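Local coordinates for CRISPR-associated protein, Cse1 family (Acidimicrobium ferrooxidans, PDB 4H3T) that probably serves as the large Cse1 subunit of a type I-E CRISPR Cascade complex, taking part in recognition of invading DNA, at residues A465-R468 / H469-T472; V206-T209 / L210-L214; A398-V401 / A402-V406; Y418-E421 / A422-L425. The protein carries 1 engineered substitution. All blocks are in the same frame, centred on the assembly; numbering follows the deposited sequence.

Contact 1 of 4, residues A465-R468 / H469-T472; sequences APYR and HFLT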
ATOM      1  N   ALA A 465     -13.814  -8.985  11.297  1.00 43.29           N
ATOM      2  CA  ALA A 465     -13.654  -8.302  12.597  1.00 44.80           C
ATOM      3  C   ALA A 465     -13.156  -9.292  13.679  1.00 47.60           C
ATOM      4  O   ALA A 465     -12.134  -8.994  14.320  1.00 43.84           O
ATOM      5  CB  ALA A 465     -14.963  -7.610  13.004  1.00 46.97           C
ATOM      6  N   PRO A 466     -13.635 -10.566  13.686  1.00 44.62           N
ATOM      7  CA  PRO A 466     -13.063 -11.555  14.625  1.00 43.40           C
ATOM      8  C   PRO A 466     -11.587 -11.864  14.382  1.00 43.77           C
ATOM      9  O   PRO A 466     -10.844 -11.968  15.346  1.00 43.18           O
ATOM     10  CB  PRO A 466     -13.921 -12.785  14.342  1.00 46.78           C
ATOM     11  CG  PRO A 466     -15.191 -12.267  13.908  1.00 48.95           C
ATOM     12  CD  PRO A 466     -14.874 -11.103  13.076  1.00 44.21           C
ATOM     13  N   TYR A 467     -11.116 -11.988  13.104  1.00 40.80           N
ATOM     14  CA  TYR A 467      -9.694 -12.255  12.853  1.00 39.13           C
ATOM     15  C   TYR A 467      -8.817 -11.082  13.355  1.00 41.25           C
ATOM     16  O   TYR A 467      -7.793 -11.276  13.980  1.00 41.56           O
ATOM     17  CB  TYR A 467      -9.406 -12.498  11.352  1.00 39.23           C
ATOM     18  CG  TYR A 467      -7.971 -12.903  11.172  1.00 40.91           C
ATOM     19  CD1 TYR A 467      -7.566 -14.217  11.430  1.00 42.32           C
ATOM     20  CD2 TYR A 467      -6.970 -11.938  11.001  1.00 39.64           C
ATOM     21  CE1 TYR A 467      -6.229 -14.567  11.431  1.00 42.58           C
ATOM     22  CE2 TYR A 467      -5.633 -12.283  11.013  1.00 40.60           C
ATOM     23  CZ  TYR A 467      -5.266 -13.607  11.158  1.00 42.95           C
ATOM     24  OH  TYR A 467      -3.935 -13.921  11.235  1.00 41.34           O
ATOM     25  N   ARG A 468      -9.228  -9.877  13.078  1.00 40.80           N
ATOM     26  CA  ARG A 468      -8.456  -8.692  13.483  1.00 41.10           C
ATOM     27  C   ARG A 468      -8.292  -8.604  15.025  1.00 43.24           C
ATOM     28  O   ARG A 468      -7.204  -8.237  15.523  1.00 45.16           O
ATOM     29  CB  ARG A 468      -9.118  -7.439  12.927  1.00 40.75           C
ATOM     30  CG  ARG A 468      -9.015  -7.328  11.368  1.00 41.64           C
ATOM     31  CD  ARG A 468      -9.895  -6.195  10.877  1.00 39.86           C
ATOM     32  NE  ARG A 468      -9.815  -6.092   9.425  1.00 41.49           N
ATOM     33  CZ  ARG A 468      -8.874  -5.466   8.732  1.00 52.47           C
ATOM     34  NH1 ARG A 468      -7.918  -4.795   9.356  1.00 46.13           N
ATOM     35  NH2 ARG A 468      -8.881  -5.506   7.408  1.00 56.74           N
ATOM     36  N   HIS A 469      -9.365  -8.911  15.760  1.00 43.11           N
ATOM     37  CA  HIS A 469      -9.395  -8.990  17.236  1.00 44.53           C
ATOM     38  C   HIS A 469      -8.477 -10.108  17.711  1.00 46.69           C
ATOM     39  O   HIS A 469      -7.754  -9.937  18.672  1.00 41.79           O
ATOM     40  CB  HIS A 469     -10.827  -9.236  17.766  1.00 48.72           C
ATOM     41  CG  HIS A 469     -10.948  -9.177  19.264  1.00 57.80           C
ATOM     42  ND1 HIS A 469     -11.401 -10.283  20.017  1.00 63.01           N
ATOM     43  CD2 HIS A 469     -10.757  -8.129  20.115  1.00 63.23           C
ATOM     44  CE1 HIS A 469     -11.405  -9.888  21.286  1.00 63.77           C
ATOM     45  NE2 HIS A 469     -11.035  -8.602  21.405  1.00 64.24           N
ATOM     46  N   PHE A 470      -8.535 -11.265  17.068  1.00 43.71           N
ATOM     47  CA  PHE A 470      -7.672 -12.392  17.402  1.00 44.26           C
ATOM     48  C   PHE A 470      -6.186 -12.017  17.196  1.00 45.35           C
ATOM     49  O   PHE A 470      -5.362 -12.232  18.078  1.00 42.29           O
ATOM     50  CB  PHE A 470      -8.070 -13.633  16.519  1.00 46.34           C
ATOM     51  CG  PHE A 470      -6.974 -14.627  16.222  1.00 46.54           C
ATOM     52  CD1 PHE A 470      -6.690 -15.660  17.103  1.00 48.45           C
ATOM     53  CD2 PHE A 470      -6.190 -14.498  15.076  1.00 45.16           C
ATOM     54  CE1 PHE A 470      -5.604 -16.516  16.867  1.00 48.98           C
ATOM     55  CE2 PHE A 470      -5.116 -15.329  14.848  1.00 46.82           C
ATOM     56  CZ  PHE A 470      -4.831 -16.353  15.728  1.00 46.72           C
ATOM     57  N   LEU A 471      -5.863 -11.410  16.037  1.00 41.66           N
ATOM     58  CA  LEU A 471      -4.498 -11.044  15.720  1.00 40.12           C
ATOM     59  C   LEU A 471      -3.946 -10.004  16.723  1.00 45.32           C
ATOM     60  O   LEU A 471      -2.842 -10.187  17.269  1.00 44.65           O
ATOM     61  CB  LEU A 471      -4.425 -10.497  14.273  1.00 38.83           C
ATOM     62  CG  LEU A 471      -3.041  -9.976  13.814  1.00 41.28           C
ATOM     63  CD1 LEU A 471      -2.048 -11.107  13.769  1.00 42.54           C
ATOM     64  CD2 LEU A 471      -3.054  -9.393  12.443  1.00 42.29           C
ATOM     65  N   THR A 472      -4.745  -8.962  17.033  1.00 41.41           N
ATOM     66  CA  THR A 472      -4.354  -7.940  18.039  1.00 43.68           C
ATOM     67  C   THR A 472      -4.087  -8.591  19.396  1.00 46.37           C
ATOM     68  O   THR A 472      -3.120  -8.211  20.074  1.00 45.49           O
ATOM     69  CB  THR A 472      -5.430  -6.807  18.139  1.00 46.15           C
ATOM     70  OG1 THR A 472      -5.384  -6.090  16.889  1.00 54.00           O
ATOM     71  CG2 THR A 472      -5.162  -5.845  19.255  1.00 51.52           C
TER
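Tyr-467 and Phe-470, three residues apart on one helix, bring their rings together at an oblique angle, the planes at 51° and the centroids 5.3 Å apart. The touching is done by Phe-470 CD2, which comes over one face of the tyrosine ring and lies 3.6 Å from Tyr-467 CE1. One residue on, Leu-471 sets CB 3.9 Å from Tyr-467 CE2, its CD2 methyl close behind. With CG of Tyr-467 trans to N (chi1 -174°), the phenol swings along the helix toward these later residues. These are i to i+3 and i to i+4 contacts along one face of helix 445-473, part of the C-terminal helical bundle of Cse1 proteins. The backbone beneath is held by Leu-471 N to Tyr-467 O at 2.8 Å and Phe-470 N to Pro-466 O at 3.0 Å. Further out, Trp-327 stacks on Tyr-467, Trp-487 meets it edge-to-face, and its OH bonds to Ala-402 O. A leucine in place of Tyr-467 would probably leave Ala-402 O without this hydroxyl and open a gap beside Phe-470 and the two tryptophans. Away from the aromatics, Arg-468 is extended from CG to NE and salt-bridged to Asp-464 and Asp-382, while NH1 bonds to Arg-383 O.

Contact 2 of 4, residues V206-T209 / L210-L214; sequences VGQT and LRETL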
ATOM      1  N   VAL A 206       2.361   2.245  10.897  1.00 40.85           N
ATOM      2  CA  VAL A 206       1.755   3.483  11.371  1.00 40.98           C
ATOM      3  C   VAL A 206       1.568   3.362  12.874  1.00 43.96           C
ATOM      4  O   VAL A 206       1.070   2.323  13.366  1.00 43.36           O
ATOM      5  CB  VAL A 206       0.430   3.724  10.608  1.00 44.00           C
ATOM      6  CG1 VAL A 206      -0.294   4.954  11.151  1.00 44.53           C
ATOM      7  CG2 VAL A 206       0.698   3.875   9.116  1.00 43.79           C
ATOM      8  N   GLY A 207       2.100   4.352  13.589  1.00 44.01           N
ATOM      9  CA  GLY A 207       2.055   4.438  15.043  1.00 45.79           C
ATOM     10  C   GLY A 207       0.812   5.188  15.504  1.00 50.71           C
ATOM     11  O   GLY A 207      -0.123   5.344  14.735  1.00 47.14           O
ATOM     12  N   GLN A 208       0.829   5.711  16.731  1.00 51.47           N
ATOM     13  CA  GLN A 208      -0.294   6.429  17.379  1.00 52.11           C
ATOM     14  C   GLN A 208      -0.280   7.954  17.118  1.00 53.52           C
ATOM     15  O   GLN A 208      -1.304   8.633  17.252  1.00 54.11           O
ATOM     16  CB  GLN A 208      -0.250   6.171  18.888  1.00 55.78           C
ATOM     17  CG  GLN A 208      -0.731   4.731  19.236  1.00 64.36           C
ATOM     18  CD  GLN A 208      -0.454   4.371  20.678  1.00101.92           C
ATOM     19  OE1 GLN A 208       0.158   3.334  20.960  1.00100.38           O
ATOM     20  NE2 GLN A 208      -0.867   5.219  21.630  1.00 99.54           N
ATOM     21  N   THR A 209       0.877   8.477  16.729  1.00 44.92           N
ATOM     22  CA  THR A 209       1.034   9.835  16.289  1.00 43.76           C
ATOM     23  C   THR A 209       1.845   9.806  15.017  1.00 44.25           C
ATOM     24  O   THR A 209       2.521   8.793  14.710  1.00 43.78           O
ATOM     25  CB  THR A 209       1.712  10.683  17.378  1.00 49.65           C
ATOM     26  OG1 THR A 209       3.063  10.277  17.455  1.00 48.96           O
ATOM     27  CG2 THR A 209       1.055  10.586  18.742  1.00 54.84           C
ATOM     28  N   LEU A 210       1.843  10.931  14.289  1.00 44.96           N
ATOM     29  CA  LEU A 210       2.644  11.070  13.085  1.00 42.53           C
ATOM     30  C   LEU A 210       4.112  11.052  13.405  1.00 44.91           C
ATOM     31  O   LEU A 210       4.868  10.498  12.656  1.00 43.94           O
ATOM     32  CB  LEU A 210       2.317  12.364  12.343  1.00 43.60           C
ATOM     33  CG  LEU A 210       3.024  12.561  11.001  1.00 46.76           C
ATOM     34  CD1 LEU A 210       2.738  11.407  10.016  1.00 44.35           C
ATOM     35  CD2 LEU A 210       2.627  13.854  10.404  1.00 48.02           C
ATOM     36  N   ARG A 211       4.516  11.585  14.548  1.00 45.88           N
ATOM     37  CA  ARG A 211       5.923  11.557  14.939  1.00 48.04           C
ATOM     38  C   ARG A 211       6.389  10.121  15.137  1.00 49.96           C
ATOM     39  O   ARG A 211       7.456   9.774  14.637  1.00 47.84           O
ATOM     40  CB  ARG A 211       6.167  12.384  16.197  1.00 47.53           C
ATOM     41  CG  ARG A 211       7.599  12.390  16.598  1.00 47.35           C
ATOM     42  CD  ARG A 211       7.899  13.526  17.548  1.00 57.78           C
ATOM     43  NE  ARG A 211       9.348  13.684  17.645  1.00 58.78           N
ATOM     44  CZ  ARG A 211      10.154  12.919  18.373  1.00 63.13           C
ATOM     45  NH1 ARG A 211       9.659  11.937  19.120  1.00 57.90           N
ATOM     46  NH2 ARG A 211      11.459  13.119  18.348  1.00 59.44           N
ATOM     47  N   GLU A 212       5.576   9.274  15.787  1.00 47.68           N
ATOM     48  CA  GLU A 212       5.879   7.835  15.935  1.00 46.59           C
ATOM     49  C   GLU A 212       5.959   7.140  14.598  1.00 45.93           C
ATOM     50  O   GLU A 212       6.884   6.387  14.359  1.00 45.13           O
ATOM     51  CB  GLU A 212       4.816   7.096  16.739  1.00 49.15           C
ATOM     52  CG  GLU A 212       4.752   7.401  18.202  1.00 61.04           C
ATOM     53  CD  GLU A 212       3.802   6.467  18.934  1.00 78.87           C
ATOM     54  OE1 GLU A 212       3.298   5.490  18.321  1.00 58.25           O
ATOM     55  OE2 GLU A 212       3.550   6.732  20.130  1.00 74.97           O
ATOM     56  N   THR A 213       4.974   7.384  13.716  1.00 44.37           N
ATOM     57  CA  THR A 213       4.954   6.835  12.353  1.00 43.08           C
ATOM     58  C   THR A 213       6.208   7.202  11.593  1.00 45.22           C
ATOM     59  O   THR A 213       6.805   6.357  10.942  1.00 42.85           O
ATOM     60  CB  THR A 213       3.722   7.360  11.594  1.00 42.93           C
ATOM     61  OG1 THR A 213       2.566   6.880  12.278  1.00 43.94           O
ATOM     62  CG2 THR A 213       3.704   6.975  10.112  1.00 42.13           C
ATOM     63  N   LEU A 214       6.602   8.460  11.657  1.00 42.27           N
ATOM     64  CA  LEU A 214       7.814   8.882  10.961  1.00 42.25           C
ATOM     65  C   LEU A 214       9.048   8.173  11.520  1.00 47.94           C
ATOM     66  O   LEU A 214       9.802   7.603  10.742  1.00 45.81           O
ATOM     67  CB  LEU A 214       7.995  10.377  11.048  1.00 42.61           C
ATOM     68  CG  LEU A 214       6.972  11.217  10.268  1.00 44.49           C
ATOM     69  CD1 LEU A 214       7.215  12.710  10.581  1.00 43.95           C
ATOM     70  CD2 LEU A 214       7.009  10.957   8.749  1.00 46.28           C
TER
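Val-206 lies alongside Thr-213, pointing the same way, with CG1 of Val-206 3.6 Å from OG1 of Thr-213. That hydroxyl oxygen accepts the amide of the next residue: Gly-207 N to Thr-213 OG1 is 2.9 Å. Having no side chain, Gly-207 lets the loop pass close to Glu-212, where a beta carbon would run into Glu-212 CB. At Gln-208 the amide makes an almost straight bond (177°) to Glu-212 OE1 at 2.9 Å, meeting the oxygen from above the carboxylate plane, 57° out of it. The glutamate reaches there with CG opposite its carbonyl carbon and the chain extended beyond it. Thr-209 is the N-cap. Its OG1, set between its own N and carbonyl carbon (chi1 71°), accepts Glu-212 N at 3.2 Å and also touches Glu-212 CG at 3.4 Å. The carboxylate bonds to Gln-208 N, one residue before the cap, and not to Thr-209 N, so this is not a classical capping box. Thr-209 O takes Thr-213 N at 3.0 Å, the first turn of the helix. The turn joins strand 202-206, paired with Ser-361 through Val-206, to helix 210-217, whose Thr-213 and Leu-214 rest on helix 52-68 while Leu-210 packs on strand 42-45.

Contact 3 of 4, residues A398-V401 / A402-V406; sequences AATV and AIDAV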
ATOM      1  N   ALA A 398       4.056 -16.955  17.560  1.00 48.19           N
ATOM      2  CA  ALA A 398       2.986 -15.981  17.333  1.00 45.93           C
ATOM      3  C   ALA A 398       2.617 -15.850  15.821  1.00 47.72           C
ATOM      4  O   ALA A 398       1.437 -15.915  15.455  1.00 45.73           O
ATOM      5  CB  ALA A 398       3.359 -14.660  17.913  1.00 46.84           C
ATOM      6  N   ALA A 399       3.628 -15.764  14.955  1.00 46.17           N
ATOM      7  CA  ALA A 399       3.411 -15.715  13.510  1.00 45.87           C
ATOM      8  C   ALA A 399       2.770 -17.034  13.016  1.00 48.50           C
ATOM      9  O   ALA A 399       1.820 -17.026  12.229  1.00 47.08           O
ATOM     10  CB  ALA A 399       4.725 -15.474  12.799  1.00 46.83           C
ATOM     11  N   THR A 400       3.232 -18.158  13.554  1.00 45.99           N
ATOM     12  CA  THR A 400       2.718 -19.474  13.166  1.00 46.38           C
ATOM     13  C   THR A 400       1.215 -19.611  13.504  1.00 47.95           C
ATOM     14  O   THR A 400       0.437 -20.076  12.648  1.00 45.86           O
ATOM     15  CB  THR A 400       3.550 -20.590  13.814  1.00 50.27           C
ATOM     16  OG1 THR A 400       4.891 -20.431  13.347  1.00 52.96           O
ATOM     17  CG2 THR A 400       3.048 -22.021  13.453  1.00 49.38           C
ATOM     18  N   VAL A 401       0.797 -19.212  14.713  1.00 46.67           N
ATOM     19  CA  VAL A 401      -0.639 -19.292  15.052  1.00 48.66           C
ATOM     20  C   VAL A 401      -1.427 -18.306  14.163  1.00 48.44           C
ATOM     21  O   VAL A 401      -2.547 -18.628  13.709  1.00 46.64           O
ATOM     22  CB  VAL A 401      -0.945 -19.104  16.574  1.00 56.13           C
ATOM     23  CG1 VAL A 401      -0.698 -17.683  17.058  1.00 57.85           C
ATOM     24  CG2 VAL A 401      -2.368 -19.527  16.896  1.00 56.59           C
ATOM     25  N   ALA A 402      -0.876 -17.096  13.918  1.00 44.38           N
ATOM     26  CA  ALA A 402      -1.583 -16.131  13.035  1.00 41.85           C
ATOM     27  C   ALA A 402      -1.791 -16.699  11.611  1.00 44.77           C
ATOM     28  O   ALA A 402      -2.884 -16.602  11.073  1.00 41.92           O
ATOM     29  CB  ALA A 402      -0.841 -14.842  12.947  1.00 41.81           C
ATOM     30  N   ILE A 403      -0.736 -17.248  11.003  1.00 44.74           N
ATOM     31  CA  ILE A 403      -0.817 -17.856   9.660  1.00 45.39           C
ATOM     32  C   ILE A 403      -1.735 -19.094   9.684  1.00 46.92           C
ATOM     33  O   ILE A 403      -2.578 -19.255   8.802  1.00 43.94           O
ATOM     34  CB  ILE A 403       0.607 -18.212   9.146  1.00 49.87           C
ATOM     35  CG1 ILE A 403       1.435 -16.906   8.898  1.00 51.45           C
ATOM     36  CG2 ILE A 403       0.546 -19.056   7.883  1.00 50.09           C
ATOM     37  CD1 ILE A 403       0.966 -16.026   7.726  1.00 59.08           C
ATOM     38  N   ASP A 404      -1.584 -19.951  10.686  1.00 43.65           N
ATOM     39  CA  ASP A 404      -2.402 -21.157  10.794  1.00 43.11           C
ATOM     40  C   ASP A 404      -3.884 -20.836  10.942  1.00 44.79           C
ATOM     41  O   ASP A 404      -4.728 -21.631  10.529  1.00 40.71           O
ATOM     42  CB  ASP A 404      -1.969 -22.041  11.943  1.00 44.59           C
ATOM     43  CG  ASP A 404      -0.645 -22.721  11.746  1.00 52.74           C
ATOM     44  OD1 ASP A 404      -0.101 -22.640  10.635  1.00 52.53           O
ATOM     45  OD2 ASP A 404      -0.133 -23.303  12.725  1.00 52.34           O
ATOM     46  N   ALA A 405      -4.191 -19.740  11.595  1.00 42.05           N
ATOM     47  CA  ALA A 405      -5.581 -19.286  11.797  1.00 41.04           C
ATOM     48  C   ALA A 405      -6.203 -18.872  10.471  1.00 42.99           C
ATOM     49  O   ALA A 405      -7.395 -19.114  10.243  1.00 40.53           O
ATOM     50  CB  ALA A 405      -5.629 -18.130  12.789  1.00 41.21           C
ATOM     51  N   VAL A 406      -5.404 -18.261   9.600  1.00 42.44           N
ATOM     52  CA  VAL A 406      -5.836 -17.893   8.249  1.00 41.14           C
ATOM     53  C   VAL A 406      -6.114 -19.199   7.450  1.00 40.87           C
ATOM     54  O   VAL A 406      -7.123 -19.314   6.791  1.00 37.89           O
ATOM     55  CB  VAL A 406      -4.795 -16.987   7.514  1.00 42.61           C
ATOM     56  CG1 VAL A 406      -5.226 -16.739   6.073  1.00 42.39           C
ATOM     57  CG2 VAL A 406      -4.649 -15.668   8.235  1.00 42.33           C
TER
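The carboxylate of Asp-404 presents one face to the carbonyl oxygen of Thr-400, which lies 3.0 Å from Asp-404 CG and nearly straight above it, with OD1 and OD2 each about equally far from that oxygen. Obliquely on the same side of the plane, the Thr-400 methyl CG2 comes within 3.5 Å of Asp-404 OD2, the two side chains running side by side and pointing the same way. This is an i to i+4 pair on helix 397-415, which belongs to the C-terminal helical bundle of the Cse1 fold. The carboxylate is turned back over the preceding turn because CG stands trans to the carbonyl carbon (chi1 -70°). Thr-400 O and the carboxylate oxygens are all acceptors and do not bond to each other; their closeness is likely to be eased by Arg-484, which forms a salt bridge with OD2. An alanine at Asp-404 would probably leave Arg-484 without this charged mate and take away the group that the Thr-400 methyl packs against. Thr-400 turns its own hydroxyl back to Pro-396 O, leaving CG2 to face the aspartate. Beneath the pair, Asp-404 N bonds to Thr-400 O at 2.8 Å, and Ile-403 N to Ala-399 O is also 2.8 Å and close to linear (172°). Small alanines line the buried flank, where Ala-402 and Ala-405 admit side chains of helix 445-473, and Ile-403 packs on helix 330-334. The next turn is looser: Val-406 N reaches Ala-402 O in a weak bond of 3.4 Å, and Ala-405 N meets Val-401 O at 2.9 Å with a bent N-H...O angle of 143°.

Contact 4 of 4, residues Y418-E421 / A422-L425; sequences YVAE and ARYL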
ATOM      1  N   TYR A 418     -19.443 -27.632  -0.076  1.00 37.80           N
ATOM      2  CA  TYR A 418     -20.321 -28.813  -0.198  1.00 38.22           C
ATOM      3  C   TYR A 418     -21.770 -28.440   0.106  1.00 42.84           C
ATOM      4  O   TYR A 418     -22.653 -28.987  -0.467  1.00 40.53           O
ATOM      5  CB  TYR A 418     -19.842 -29.872   0.767  1.00 42.47           C
ATOM      6  CG  TYR A 418     -18.483 -30.366   0.406  1.00 43.74           C
ATOM      7  CD1 TYR A 418     -18.270 -31.053  -0.781  1.00 45.50           C
ATOM      8  CD2 TYR A 418     -17.390 -30.150   1.253  1.00 45.43           C
ATOM      9  CE1 TYR A 418     -17.011 -31.508  -1.133  1.00 49.95           C
ATOM     10  CE2 TYR A 418     -16.119 -30.598   0.913  1.00 46.46           C
ATOM     11  CZ  TYR A 418     -15.936 -31.303  -0.275  1.00 59.52           C
ATOM     12  OH  TYR A 418     -14.706 -31.790  -0.664  1.00 61.69           O
ATOM     13  N   VAL A 419     -22.006 -27.447   0.959  1.00 39.82           N
ATOM     14  CA  VAL A 419     -23.346 -26.966   1.269  1.00 40.67           C
ATOM     15  C   VAL A 419     -23.789 -26.006   0.153  1.00 42.96           C
ATOM     16  O   VAL A 419     -24.953 -26.042  -0.263  1.00 43.32           O
ATOM     17  CB  VAL A 419     -23.364 -26.300   2.693  1.00 47.02           C
ATOM     18  CG1 VAL A 419     -24.630 -25.476   2.913  1.00 49.61           C
ATOM     19  CG2 VAL A 419     -23.210 -27.368   3.753  1.00 46.47           C
ATOM     20  N   ALA A 420     -22.889 -25.118  -0.311  1.00 40.08           N
ATOM     21  CA  ALA A 420     -23.225 -24.129  -1.362  1.00 38.69           C
ATOM     22  C   ALA A 420     -23.707 -24.823  -2.645  1.00 43.38           C
ATOM     23  O   ALA A 420     -24.611 -24.352  -3.324  1.00 44.15           O
ATOM     24  CB  ALA A 420     -22.011 -23.286  -1.680  1.00 38.11           C
ATOM     25  N   GLU A 421     -23.106 -25.935  -2.956  1.00 39.46           N
ATOM     26  CA  GLU A 421     -23.455 -26.644  -4.183  1.00 40.42           C
ATOM     27  C   GLU A 421     -24.684 -27.566  -4.054  1.00 44.21           C
ATOM     28  O   GLU A 421     -25.084 -28.181  -5.061  1.00 38.70           O
ATOM     29  CB  GLU A 421     -22.248 -27.454  -4.654  1.00 40.25           C
ATOM     30  CG  GLU A 421     -21.969 -28.701  -3.863  1.00 42.87           C
ATOM     31  CD  GLU A 421     -20.682 -29.365  -4.286  1.00 43.56           C
ATOM     32  OE1 GLU A 421     -19.946 -28.772  -5.101  1.00 50.20           O
ATOM     33  OE2 GLU A 421     -20.423 -30.493  -3.815  1.00 50.18           O
ATOM     34  N   ALA A 422     -25.219 -27.761  -2.816  1.00 43.60           N
ATOM     35  CA  ALA A 422     -26.318 -28.688  -2.590  1.00 43.03           C
ATOM     36  C   ALA A 422     -27.516 -28.402  -3.490  1.00 45.98           C
ATOM     37  O   ALA A 422     -28.139 -29.338  -3.980  1.00 45.65           O
ATOM     38  CB  ALA A 422     -26.769 -28.645  -1.123  1.00 43.66           C
ATOM     39  N   ARG A 423     -27.833 -27.150  -3.726  1.00 42.01           N
ATOM     40  CA  ARG A 423     -28.977 -26.835  -4.602  1.00 43.59           C
ATOM     41  C   ARG A 423     -28.775 -27.316  -6.085  1.00 45.46           C
ATOM     42  O   ARG A 423     -29.740 -27.399  -6.812  1.00 43.75           O
ATOM     43  CB  ARG A 423     -29.311 -25.339  -4.534  1.00 47.18           C
ATOM     44  CG  ARG A 423     -28.540 -24.362  -5.350  1.00 50.83           C
ATOM     45  CD  ARG A 423     -28.714 -22.920  -4.756  1.00 53.83           C
ATOM     46  NE  ARG A 423     -27.665 -22.759  -3.754  1.00 75.52           N
ATOM     47  CZ  ARG A 423     -26.886 -21.704  -3.555  1.00 80.48           C
ATOM     48  NH1 ARG A 423     -25.904 -21.766  -2.675  1.00 62.61           N
ATOM     49  NH2 ARG A 423     -27.091 -20.567  -4.231  1.00 67.79           N
ATOM     50  N   TYR A 424     -27.569 -27.664  -6.483  1.00 39.11           N
ATOM     51  CA  TYR A 424     -27.248 -28.080  -7.855  1.00 39.63           C
ATOM     52  C   TYR A 424     -26.887 -29.539  -7.915  1.00 43.07           C
ATOM     53  O   TYR A 424     -26.538 -30.035  -8.962  1.00 40.91           O
ATOM     54  CB  TYR A 424     -26.052 -27.239  -8.410  1.00 38.93           C
ATOM     55  CG  TYR A 424     -26.280 -25.752  -8.331  1.00 41.39           C
ATOM     56  CD1 TYR A 424     -27.379 -25.163  -8.949  1.00 45.13           C
ATOM     57  CD2 TYR A 424     -25.481 -24.950  -7.533  1.00 42.08           C
ATOM     58  CE1 TYR A 424     -27.681 -23.822  -8.761  1.00 43.13           C
ATOM     59  CE2 TYR A 424     -25.747 -23.607  -7.371  1.00 42.32           C
ATOM     60  CZ  TYR A 424     -26.820 -23.033  -8.034  1.00 44.20           C
ATOM     61  OH  TYR A 424     -27.091 -21.708  -7.871  1.00 43.49           O
ATOM     62  N   LEU A 425     -26.862 -30.216  -6.782  1.00 41.08           N
ATOM     63  CA  LEU A 425     -26.467 -31.611  -6.779  1.00 39.60           C
ATOM     64  C   LEU A 425     -27.533 -32.528  -7.381  1.00 44.73           C
ATOM     65  O   LEU A 425     -28.744 -32.289  -7.229  1.00 42.42           O
ATOM     66  CB  LEU A 425     -26.209 -32.032  -5.336  1.00 40.87           C
ATOM     67  CG  LEU A 425     -25.206 -33.097  -5.106  1.00 47.23           C
ATOM     68  CD1 LEU A 425     -23.822 -32.574  -5.291  1.00 43.98           C
ATOM     69  CD2 LEU A 425     -25.352 -33.683  -3.669  1.00 50.62           C
TER
HETATM   70  O   HOH W   1     -27.143 -24.996  -1.763  1.00 43.53           O
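Arg-423 folds back over the turn until NH1 lies 3.0 Å from the carbonyl oxygen of Ala-420. Two torsions bring it there: CG stands between the backbone N and the carbonyl carbon (chi1 82°), and the chain then bends sharply at chi3 (88°). The bend leaves a water in the guanidinium plane at its edge; it accepts Arg-423 NE at 3.0 Å as well as Arg-423 N, and lies 2.9 Å from Val-419 O, where the geometry suits donation. Arg-423 CG sits 3.4 Å above the centre of one face of the Tyr-424 ring. Glu-421 also holds CG between N and the carbonyl carbon, but from there its chain runs straight out, carrying OE1 to a salt bridge with Arg-452. The backbone passes from helix 417-420 into the 3-10 segment 422-424: Ala-422 N bonds to Val-419 O at 3.1 Å, and Tyr-424 N to Glu-421 O at 2.9 Å, both donors standing above the carbonyl plane. Tyr-424 packs on helix 445-473, and Leu-425 on Ala-513. The positive guanidinium and its water gather at the carbonyls of Val-419 and Ala-420, whose partial negative charge, with a long, weak ion pair from NH1 to Glu-502, would be expected to favour the folded arginine.

In the fold
From the N terminus, contact 2 comes first, turning strand 202-206 into helix 210-217 beside helix 52-68. Contact 3 follows on helix 397-415, then contact 4 where helix 417-420 runs out toward strand 426-427, and finally contact 1 near the end of helix 445-473. Each closes before the next opens, so none nests or crosses. Contacts 1 and 3, with centres about 12 Å apart, touch directly and join two helices of the C-terminal bundle. Contact 4 lies far out along that bundle, its centre about 30 Å from each of them, yet it packs against the far part of the helix that carries contact 1. Contact 2 stands apart, its centre about 49 Å from that of contact 4.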